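Local atomic coordinates of putative phthiocerol dimycocerosate transporter LppX (Mycobacterium tuberculosis, PDB entry 2BYO), a protein that probably carries phthiocerol dimycocerosates, long waxy lipids of the cell wall, from the cell membrane toward the outer membrane in a large hydrophobic cavity. Residues S165-I173 with V182-S190; Q123-Q134 with K146-S155. One frame throughout, in Å; residues are numbered along the deposited sequence.

Contact 1 of 2, residues S165-I173 with V182-S190; sequences SARPATVWI and VRASIDLGS. With LNL (alpha-linolenic acid), chain K.
R167 reaches across to the end of the neighbouring strand and takes hold of the backbone of D187. Its CB already lies 3.4 Å from D187 O. CG sits beside the backbone N (chi1 -60°), and further bends at chi2 and chi3 curl the chain over that same oxygen, with CG and CD passing it at van der Waals range. NE then donates to D187 O at 2.9 Å in a nearly straight bond, and NH2 adds a longer one from above the carbonyl plane, a side-on grip of two nitrogens on one atom. NH2 also makes a long salt bridge to D187 OD2 (3.5 Å), with the carboxylate plane almost perpendicular to the guanidinium. G189 N lies over one guanidinium face.

From here the antiparallel hairpin runs on through D187 N to P168 O and the hydrogen-bonded pairs T170-S185 and W172-R183. Opposite W172 the partner strand fits in two residues, V182 and R183, which makes a classic beta bulge. On the face of the sheet that carries W172, the indole is sandwiched: T170 CG2 lies against one side and R183 CD against the other, the latter a CH-pi contact 4.1 Å from the centroid of the six-membered ring. S185 OG comes to the ring edge, 3.7 Å from W172 CZ3, and shares a water with T170 OG1. The polar ends find partners on other strands, W172 NE1 with E137 and R183 NE with T196.

A169, V171, A184 and I186 line the other face, where the linolenic acid tail ends: its C16 is 4.1 Å from A184 CB and also from I186 CG2. The chemistry thus splits by face, with small and branched apolar groups toward the fatty acids and W172, T170, R183 and S185 on the reverse, as suits the wall of a lipid cavity.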
loop_
_atom_site.group_PDB
_atom_site.type_symbol
_atom_site.label_atom_id
_atom_site.label_comp_id
_atom_site.label_asym_id
_atom_site.label_seq_id
_atom_site.Cartn_x
_atom_site.Cartn_y
_atom_site.Cartn_z
ATOM N N SER A 165 4.850 1.255 18.727
ATOM C CA SER A 165 3.906 2.309 19.097
ATOM C C SER A 165 2.947 2.627 17.973
ATOM O O SER A 165 3.130 2.185 16.824
ATOM C CB SER A 165 4.642 3.586 19.538
ATOM O OG SER A 165 5.344 4.195 18.460
ATOM N N ALA A 166 1.914 3.387 18.320
ATOM C CA ALA A 166 0.974 3.907 17.335
ATOM C C ALA A 166 1.704 4.901 16.438
ATOM O O ALA A 166 2.538 5.674 16.914
ATOM C CB ALA A 166 -0.210 4.576 18.027
ATOM N N ARG A 167 1.402 4.879 15.144
ATOM C CA ARG A 167 2.112 5.718 14.181
ATOM C C ARG A 167 1.160 6.602 13.376
ATOM O O ARG A 167 0.013 6.216 13.146
ATOM C CB ARG A 167 2.940 4.847 13.236
ATOM C CG ARG A 167 4.007 3.977 13.924
ATOM C CD ARG A 167 4.984 4.769 14.784
ATOM N NE ARG A 167 5.562 5.901 14.062
ATOM C CZ ARG A 167 6.249 6.896 14.630
ATOM N NH1 ARG A 167 6.467 6.915 15.942
ATOM N NH2 ARG A 167 6.725 7.887 13.875
ATOM N N PRO A 168 1.631 7.798 12.963
ATOM C CA PRO A 168 0.825 8.655 12.106
ATOM C C PRO A 168 0.729 8.093 10.691
ATOM O O PRO A 168 1.687 7.511 10.179
ATOM C CB PRO A 168 1.565 9.999 12.099
ATOM C CG PRO A 168 2.869 9.783 12.742
ATOM C CD PRO A 168 2.931 8.404 13.312
ATOM N N ALA A 169 -0.438 8.257 10.094
ATOM C CA ALA A 169 -0.682 7.845 8.735
ATOM C C ALA A 169 -1.508 8.924 8.040
ATOM O O ALA A 169 -2.087 9.809 8.701
ATOM C CB ALA A 169 -1.409 6.512 8.714
ATOM N N THR A 170 -1.537 8.854 6.712
ATOM C CA THR A 170 -2.292 9.794 5.894
ATOM C C THR A 170 -2.905 9.064 4.706
ATOM O O THR A 170 -2.295 8.139 4.169
ATOM C CB THR A 170 -1.395 10.916 5.350
ATOM O OG1 THR A 170 -0.636 11.494 6.422
ATOM C CG2 THR A 170 -2.258 12.026 4.662
ATOM N N VAL A 171 -4.119 9.455 4.324
ATOM C CA VAL A 171 -4.730 8.964 3.091
ATOM C C VAL A 171 -5.199 10.152 2.265
ATOM O O VAL A 171 -5.585 11.186 2.822
ATOM C CB VAL A 171 -5.933 8.006 3.338
ATOM C CG1 VAL A 171 -5.480 6.751 4.091
ATOM C CG2 VAL A 171 -7.076 8.699 4.075
ATOM N N TRP A 172 -5.160 9.987 0.947
ATOM C CA TRP A 172 -5.633 10.988 0.005
ATOM C C TRP A 172 -6.694 10.351 -0.872
ATOM O O TRP A 172 -6.410 9.396 -1.613
ATOM C CB TRP A 172 -4.482 11.473 -0.860
ATOM C CG TRP A 172 -3.478 12.359 -0.168
ATOM C CD1 TRP A 172 -3.465 13.722 -0.170
ATOM C CD2 TRP A 172 -2.320 11.949 0.580
ATOM N NE1 TRP A 172 -2.388 14.189 0.541
ATOM C CE2 TRP A 172 -1.668 13.126 1.016
ATOM C CE3 TRP A 172 -1.777 10.706 0.940
ATOM C CZ2 TRP A 172 -0.494 13.097 1.778
ATOM C CZ3 TRP A 172 -0.614 10.680 1.699
ATOM C CH2 TRP A 172 0.010 11.869 2.116
ATOM N N ILE A 173 -7.912 10.880 -0.786
ATOM C CA ILE A 173 -9.086 10.252 -1.369
ATOM C C ILE A 173 -9.650 11.150 -2.445
ATOM O O ILE A 173 -9.993 12.299 -2.178
ATOM C CB ILE A 173 -10.176 9.975 -0.297
ATOM C CG1 ILE A 173 -9.630 9.017 0.770
ATOM C CG2 ILE A 173 -11.437 9.380 -0.937
ATOM C CD1 ILE A 173 -10.437 9.011 2.037
ATOM N N VAL A 182 -6.028 7.457 -3.776
ATOM C CA VAL A 182 -4.939 7.890 -4.667
ATOM C C VAL A 182 -3.585 7.645 -3.990
ATOM O O VAL A 182 -2.634 7.156 -4.611
ATOM C CB VAL A 182 -5.093 9.378 -5.073
ATOM C CG1 VAL A 182 -3.940 9.823 -5.976
ATOM C CG2 VAL A 182 -6.419 9.602 -5.770
ATOM N N ARG A 183 -3.520 7.950 -2.699
ATOM C CA ARG A 183 -2.310 7.748 -1.942
ATOM C C ARG A 183 -2.599 7.410 -0.476
ATOM O O ARG A 183 -3.617 7.828 0.107
ATOM C CB ARG A 183 -1.421 8.997 -2.066
ATOM C CG ARG A 183 -0.057 8.938 -1.374
ATOM C CD ARG A 183 0.810 10.131 -1.781
ATOM N NE ARG A 183 1.271 9.999 -3.164
ATOM C CZ ARG A 183 1.903 10.949 -3.844
ATOM N NH1 ARG A 183 2.134 12.135 -3.298
ATOM N NH2 ARG A 183 2.294 10.715 -5.093
ATOM N N ALA A 184 -1.687 6.631 0.098
ATOM C CA ALA A 184 -1.691 6.313 1.513
ATOM C C ALA A 184 -0.253 6.246 1.980
ATOM O O ALA A 184 0.607 5.714 1.284
ATOM C CB ALA A 184 -2.388 4.991 1.745
ATOM N N SER A 185 0.021 6.793 3.151
ATOM C CA SER A 185 1.363 6.741 3.678
ATOM C C SER A 185 1.373 6.620 5.202
ATOM O O SER A 185 0.411 6.984 5.879
ATOM C CB SER A 185 2.182 7.951 3.205
ATOM O OG SER A 185 1.864 9.112 3.929
ATOM N N ILE A 186 2.469 6.073 5.710
ATOM C CA ILE A 186 2.653 5.866 7.127
ATOM C C ILE A 186 4.074 6.287 7.478
ATOM O O ILE A 186 5.023 6.014 6.737
ATOM C CB ILE A 186 2.342 4.405 7.547
ATOM C CG1 ILE A 186 2.409 4.253 9.069
ATOM C CG2 ILE A 186 3.267 3.405 6.855
ATOM C CD1 ILE A 186 1.853 2.935 9.567
ATOM N N ASP A 187 4.190 6.987 8.597
ATOM C CA ASP A 187 5.466 7.452 9.105
ATOM C C ASP A 187 5.802 6.501 10.222
ATOM O O ASP A 187 5.197 6.551 11.289
ATOM C CB ASP A 187 5.340 8.887 9.605
ATOM C CG ASP A 187 6.524 9.337 10.444
ATOM O OD1 ASP A 187 7.666 8.834 10.271
ATOM O OD2 ASP A 187 6.296 10.232 11.284
ATOM N N LEU A 188 6.736 5.604 9.935
ATOM C CA LEU A 188 7.227 4.660 10.896
ATOM C C LEU A 188 8.355 5.398 11.632
ATOM O O LEU A 188 8.765 6.481 11.223
ATOM C CB LEU A 188 7.727 3.398 10.184
ATOM C CG LEU A 188 6.745 2.781 9.169
ATOM C CD1 LEU A 188 7.462 1.827 8.211
ATOM C CD2 LEU A 188 5.605 2.065 9.882
ATOM N N GLY A 189 8.844 4.847 12.722
ATOM C CA GLY A 189 9.907 5.537 13.467
ATOM C C GLY A 189 11.123 5.824 12.590
ATOM O O GLY A 189 11.556 6.974 12.459
ATOM N N SER A 190 11.631 4.769 11.956
ATOM C CA SER A 190 12.868 4.812 11.187
ATOM C C SER A 190 12.706 5.347 9.763
ATOM O O SER A 190 13.685 5.742 9.126
ATOM C CB SER A 190 13.441 3.394 11.100
ATOM O OG SER A 190 12.480 2.523 10.503
HETATM O O1 LNL K . 1.616 -8.534 -1.320
HETATM C C1 LNL K . 2.010 -8.170 -2.455
HETATM O O2 LNL K . 3.173 -7.747 -2.647
HETATM C C2 LNL K . 1.058 -8.269 -3.634
HETATM C C3 LNL K . 0.376 -6.939 -3.933
HETATM C C4 LNL K . 1.268 -5.985 -4.736
HETATM C C5 LNL K . 1.776 -4.753 -3.971
HETATM C C6 LNL K . 0.709 -4.024 -3.136
HETATM C C7 LNL K . 1.349 -3.230 -1.994
HETATM C C8 LNL K . 1.510 -4.044 -0.705
HETATM C C9 LNL K . 1.363 -3.178 0.549
HETATM C C10 LNL K . 2.674 -2.951 1.301
HETATM C C11 LNL K . 3.252 -1.602 0.922
HETATM C C12 LNL K . 2.792 -0.435 1.395
HETATM C C13 LNL K . 1.645 -0.314 2.381
HETATM C C14 LNL K . 1.001 1.072 2.317
HETATM C C15 LNL K . 1.605 2.084 3.292
HETATM C C16 LNL K . 0.541 3.026 3.857
HETATM C C17 LNL K . -0.327 2.349 4.921
HETATM C C18 LNL K . -1.293 3.304 5.597
HETATM O O HOH W 1 1.964 9.800 6.938
#

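Contact 2 of 2, residues Q123-Q134 with K146-S155. With HXA (docosa-4,7,10,13,16,19-hexaenoic acid), chain I.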
loop_
_atom_site.group_PDB
_atom_site.type_symbol
_atom_site.label_atom_id
_atom_site.label_comp_id
_atom_site.label_asym_id
_atom_site.label_seq_id
_atom_site.Cartn_x
_atom_site.Cartn_y
_atom_site.Cartn_z
ATOM N N GLN A 123 -8.436 -2.857 7.853
ATOM C CA GLN A 123 -7.811 -2.984 9.163
ATOM C C GLN A 123 -8.886 -2.611 10.167
ATOM O O GLN A 123 -9.918 -2.056 9.770
ATOM C CB GLN A 123 -6.627 -2.020 9.285
ATOM C CG GLN A 123 -6.979 -0.539 9.051
ATOM C CD GLN A 123 -5.831 0.389 9.393
ATOM O OE1 GLN A 123 -4.791 0.382 8.732
ATOM N NE2 GLN A 123 -6.013 1.196 10.433
ATOM N N LEU A 124 -8.678 -2.886 11.450
ATOM C CA LEU A 124 -9.616 -2.366 12.437
ATOM C C LEU A 124 -9.512 -0.838 12.383
ATOM O O LEU A 124 -8.694 -0.216 13.069
ATOM C CB LEU A 124 -9.386 -2.943 13.839
ATOM C CG LEU A 124 -9.701 -4.443 14.027
ATOM C CD1 LEU A 124 -10.092 -4.736 15.480
ATOM C CD2 LEU A 124 -10.801 -4.959 13.083
ATOM N N LEU A 125 -10.336 -0.270 11.497
ATOM C CA LEU A 125 -10.447 1.169 11.274
ATOM C C LEU A 125 -10.947 1.874 12.519
ATOM O O LEU A 125 -10.617 3.029 12.748
ATOM C CB LEU A 125 -11.397 1.471 10.106
ATOM C CG LEU A 125 -10.787 1.762 8.738
ATOM C CD1 LEU A 125 -11.898 1.887 7.720
ATOM C CD2 LEU A 125 -9.952 3.035 8.769
ATOM N N SER A 126 -11.783 1.196 13.299
ATOM C CA SER A 126 -11.905 1.532 14.708
ATOM C C SER A 126 -10.589 1.045 15.293
ATOM O O SER A 126 -10.128 -0.044 14.965
ATOM C CB SER A 126 -13.094 0.835 15.363
ATOM O OG SER A 126 -13.272 1.287 16.696
ATOM N N GLY A 127 -9.978 1.855 16.142
ATOM C CA GLY A 127 -8.580 1.657 16.501
ATOM C C GLY A 127 -7.822 2.827 15.928
ATOM O O GLY A 127 -6.931 3.365 16.576
ATOM N N VAL A 128 -8.187 3.226 14.708
ATOM C CA VAL A 128 -7.680 4.472 14.142
ATOM C C VAL A 128 -8.232 5.627 14.982
ATOM O O VAL A 128 -9.439 5.714 15.225
ATOM C CB VAL A 128 -8.060 4.660 12.657
ATOM C CG1 VAL A 128 -7.584 6.015 12.140
ATOM C CG2 VAL A 128 -7.467 3.547 11.817
ATOM N N THR A 129 -7.325 6.482 15.450
ATOM C CA THR A 129 -7.679 7.634 16.274
ATOM C C THR A 129 -7.241 8.937 15.614
ATOM O O THR A 129 -6.494 8.936 14.636
ATOM C CB THR A 129 -7.048 7.536 17.670
ATOM O OG1 THR A 129 -5.647 7.284 17.550
ATOM C CG2 THR A 129 -7.692 6.425 18.462
ATOM N N ASN A 130 -7.749 10.041 16.147
ATOM C CA ASN A 130 -7.302 11.375 15.782
ATOM C C ASN A 130 -7.381 11.642 14.300
ATOM O O ASN A 130 -6.424 12.141 13.702
ATOM C CB ASN A 130 -5.871 11.621 16.295
ATOM C CG ASN A 130 -5.525 13.118 16.392
ATOM O OD1 ASN A 130 -6.386 13.986 16.205
ATOM N ND2 ASN A 130 -4.265 13.413 16.699
ATOM N N LEU A 131 -8.517 11.291 13.700
ATOM C CA LEU A 131 -8.750 11.575 12.288
ATOM C C LEU A 131 -8.867 13.077 12.101
ATOM O O LEU A 131 -9.590 13.722 12.829
ATOM C CB LEU A 131 -10.017 10.872 11.777
ATOM C CG LEU A 131 -9.919 9.344 11.633
ATOM C CD1 LEU A 131 -11.251 8.771 11.160
ATOM C CD2 LEU A 131 -8.805 8.956 10.672
ATOM N N GLN A 132 -8.133 13.630 11.141
ATOM C CA GLN A 132 -8.172 15.071 10.864
ATOM C C GLN A 132 -8.262 15.295 9.361
ATOM O O GLN A 132 -7.476 14.735 8.588
ATOM C CB GLN A 132 -6.919 15.773 11.409
ATOM C CG GLN A 132 -6.888 15.976 12.916
ATOM C CD GLN A 132 -5.538 16.514 13.410
ATOM O OE1 GLN A 132 -4.912 17.375 12.768
ATOM N NE2 GLN A 132 -5.089 16.011 14.558
ATOM N N ALA A 133 -9.227 16.115 8.962
ATOM C CA ALA A 133 -9.394 16.494 7.580
ATOM C C ALA A 133 -8.486 17.688 7.296
ATOM O O ALA A 133 -8.752 18.793 7.757
ATOM C CB ALA A 133 -10.854 16.843 7.310
ATOM N N GLN A 134 -7.425 17.464 6.524
ATOM C CA GLN A 134 -6.406 18.494 6.310
ATOM C C GLN A 134 -6.673 19.344 5.080
ATOM O O GLN A 134 -5.894 20.236 4.760
ATOM C CB GLN A 134 -5.025 17.862 6.182
ATOM C CG GLN A 134 -4.607 16.973 7.334
ATOM C CD GLN A 134 -4.257 17.728 8.595
ATOM O OE1 GLN A 134 -3.875 17.127 9.608
ATOM N NE2 GLN A 134 -4.374 19.047 8.547
ATOM N N LYS A 146 -7.268 15.096 1.903
ATOM C CA LYS A 146 -6.184 14.612 2.734
ATOM C C LYS A 146 -6.715 14.428 4.145
ATOM O O LYS A 146 -7.258 15.359 4.724
ATOM C CB LYS A 146 -5.020 15.603 2.732
ATOM C CG LYS A 146 -3.807 15.140 3.514
ATOM C CD LYS A 146 -2.775 16.255 3.625
ATOM C CE LYS A 146 -1.518 15.789 4.370
ATOM N NZ LYS A 146 -0.535 16.894 4.534
ATOM N N ILE A 147 -6.593 13.216 4.672
ATOM C CA ILE A 147 -7.038 12.906 6.017
ATOM C C ILE A 147 -5.908 12.200 6.733
ATOM O O ILE A 147 -5.402 11.189 6.255
ATOM C CB ILE A 147 -8.298 12.006 6.039
ATOM C CG1 ILE A 147 -9.436 12.670 5.270
ATOM C CG2 ILE A 147 -8.747 11.731 7.496
ATOM C CD1 ILE A 147 -10.676 11.825 5.149
ATOM N N THR A 148 -5.513 12.753 7.874
ATOM C CA THR A 148 -4.488 12.167 8.713
ATOM C C THR A 148 -5.144 11.444 9.866
ATOM O O THR A 148 -6.278 11.722 10.224
ATOM C CB THR A 148 -3.547 13.241 9.289
ATOM O OG1 THR A 148 -4.321 14.233 9.978
ATOM C CG2 THR A 148 -2.756 13.908 8.186
ATOM N N GLY A 149 -4.404 10.539 10.476
ATOM C CA GLY A 149 -4.924 9.748 11.586
ATOM C C GLY A 149 -3.788 8.999 12.232
ATOM O O GLY A 149 -2.674 9.000 11.710
ATOM N N THR A 150 -4.069 8.362 13.362
ATOM C CA THR A 150 -3.068 7.611 14.090
ATOM C C THR A 150 -3.487 6.135 14.117
ATOM O O THR A 150 -4.618 5.810 14.467
ATOM C CB THR A 150 -2.887 8.209 15.488
ATOM O OG1 THR A 150 -2.275 9.501 15.351
ATOM C CG2 THR A 150 -2.018 7.322 16.387
ATOM N N ILE A 151 -2.570 5.263 13.704
ATOM C CA ILE A 151 -2.839 3.833 13.567
ATOM C C ILE A 151 -2.238 3.094 14.764
ATOM O O ILE A 151 -1.077 3.299 15.094
ATOM C CB ILE A 151 -2.263 3.298 12.223
ATOM C CG1 ILE A 151 -2.929 4.036 11.052
ATOM C CG2 ILE A 151 -2.473 1.790 12.089
ATOM C CD1 ILE A 151 -2.513 3.547 9.673
ATOM N N PRO A 152 -3.034 2.233 15.425
ATOM C CA PRO A 152 -2.540 1.533 16.607
ATOM C C PRO A 152 -1.425 0.554 16.263
ATOM O O PRO A 152 -1.414 -0.003 15.167
ATOM C CB PRO A 152 -3.769 0.786 17.125
ATOM C CG PRO A 152 -4.703 0.704 15.989
ATOM C CD PRO A 152 -4.412 1.843 15.075
ATOM N N ALA A 153 -0.497 0.364 17.195
ATOM C CA ALA A 153 0.677 -0.485 16.977
ATOM C C ALA A 153 0.317 -1.839 16.359
ATOM O O ALA A 153 1.002 -2.312 15.459
ATOM C CB ALA A 153 1.425 -0.690 18.278
ATOM N N SER A 154 -0.772 -2.437 16.838
ATOM C CA SER A 154 -1.206 -3.757 16.384
ATOM C C SER A 154 -1.428 -3.785 14.877
ATOM O O SER A 154 -1.095 -4.766 14.217
ATOM C CB SER A 154 -2.479 -4.194 17.122
ATOM O OG SER A 154 -3.562 -3.328 16.839
ATOM N N SER A 155 -1.979 -2.703 14.333
ATOM C CA SER A 155 -2.126 -2.578 12.891
ATOM C C SER A 155 -0.815 -2.207 12.210
ATOM O O SER A 155 -0.561 -2.640 11.088
ATOM C CB SER A 155 -3.206 -1.564 12.533
ATOM O OG SER A 155 -4.479 -2.104 12.821
HETATM C C1 HXA I . -8.987 -6.861 -0.840
HETATM O O1 HXA I . -9.537 -7.977 -0.676
HETATM O O2 HXA I . -8.640 -6.126 0.112
HETATM C C2 HXA I . -8.750 -6.386 -2.260
HETATM C C3 HXA I . -7.362 -5.759 -2.422
HETATM C C4 HXA I . -6.808 -5.976 -3.835
HETATM C C5 HXA I . -6.696 -4.686 -4.653
HETATM C C6 HXA I . -5.244 -4.241 -4.863
HETATM C C7 HXA I . -4.939 -2.913 -4.184
HETATM C C8 HXA I . -3.478 -2.834 -3.758
HETATM C C9 HXA I . -3.173 -1.487 -3.099
HETATM C C10 HXA I . -2.972 -1.584 -1.585
HETATM C C11 HXA I . -4.244 -1.290 -0.783
HETATM C C12 HXA I . -4.220 0.086 -0.113
HETATM C C13 HXA I . -3.547 0.065 1.265
HETATM C C14 HXA I . -4.543 0.146 2.428
HETATM C C15 HXA I . -4.322 1.393 3.286
HETATM C C16 HXA I . -5.237 1.376 4.508
HETATM C C17 HXA I . -5.422 2.763 5.112
HETATM C C18 HXA I . -5.728 2.662 6.610
HETATM C C19 HXA I . -6.468 3.885 7.150
HETATM C C20 HXA I . -5.503 5.011 7.506
HETATM C C21 HXA I . -6.240 6.214 8.096
HETATM C C22 HXA I . -5.468 7.515 7.972
HETATM O O HOH W 2 -4.162 13.359 12.673
HETATM O O HOH W 3 -2.694 10.903 17.635
#
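Q134 and T148 meet at about a right angle beside the backbone bond from Q134 N to K146 O, in the antiparallel beta hairpin of strands 129-139 and 142-151. CG of Q134, placed beside the backbone N by chi1 (-55°), lies 3.7 Å from T148 CG2, and the bend at chi2 turns the chain on across T148; Q134 CB rests against CD of the extended K146 chain. T148 OG1 lies 3.3 Å from Q132 CB and accepts a hydrogen bond from a water that also donates to N130 O. Q132 in turn sends NE2 back to N130 OD1, the oxygen lying in its amide plane. Farther along, the side chains of T129 and T150 slant past each other, T129 OG1 standing 3.6 Å from T150 CB.

Between the pairs T129-T150 and Q132-T148 the register slips by one residue, a beta bulge. On the other face, L131 CD2 leans over G149 CA and touches I147 CG2 at 4.2 Å. CG and CD of P152 rest against G127 O, CD at 3.3 Å. Q123, poorly ordered and so only tentatively placed, crosses I151 at about a right angle; I151 CD1 lies 4.0 Å from C20 of the docosahexaenoic acid.

Strand 129-139 forms one margin of the half-barrel sheet within the chain; strand 142-151 separates it from strand 167-174, P152 occupies the N-cap position of helix 153-159, and helix 22-36 packs on L125 and L131.

How the contacts relate
Following the chain from the N terminus, contact 2 comes first: 123-134 leads into strand 129-139, which turns back as strand 142-151 and closes the hairpin at 146-155. Helix 153-159 then carries the chain to 165-173, and a second, shorter hairpin returns as 182-190 to close contact 1. The two closures are in series, neither nested nor crossed. They join edge to edge in the sheet, because strands 142-151 and 167-174 are neighbours: R167 O lies 2.8 Å from I151 N, and A169 CB packs on I151 CD1. Four consecutive strands thus build one end of the half-barrel wall, and strand 191-198 continues the sheet beyond contact 1.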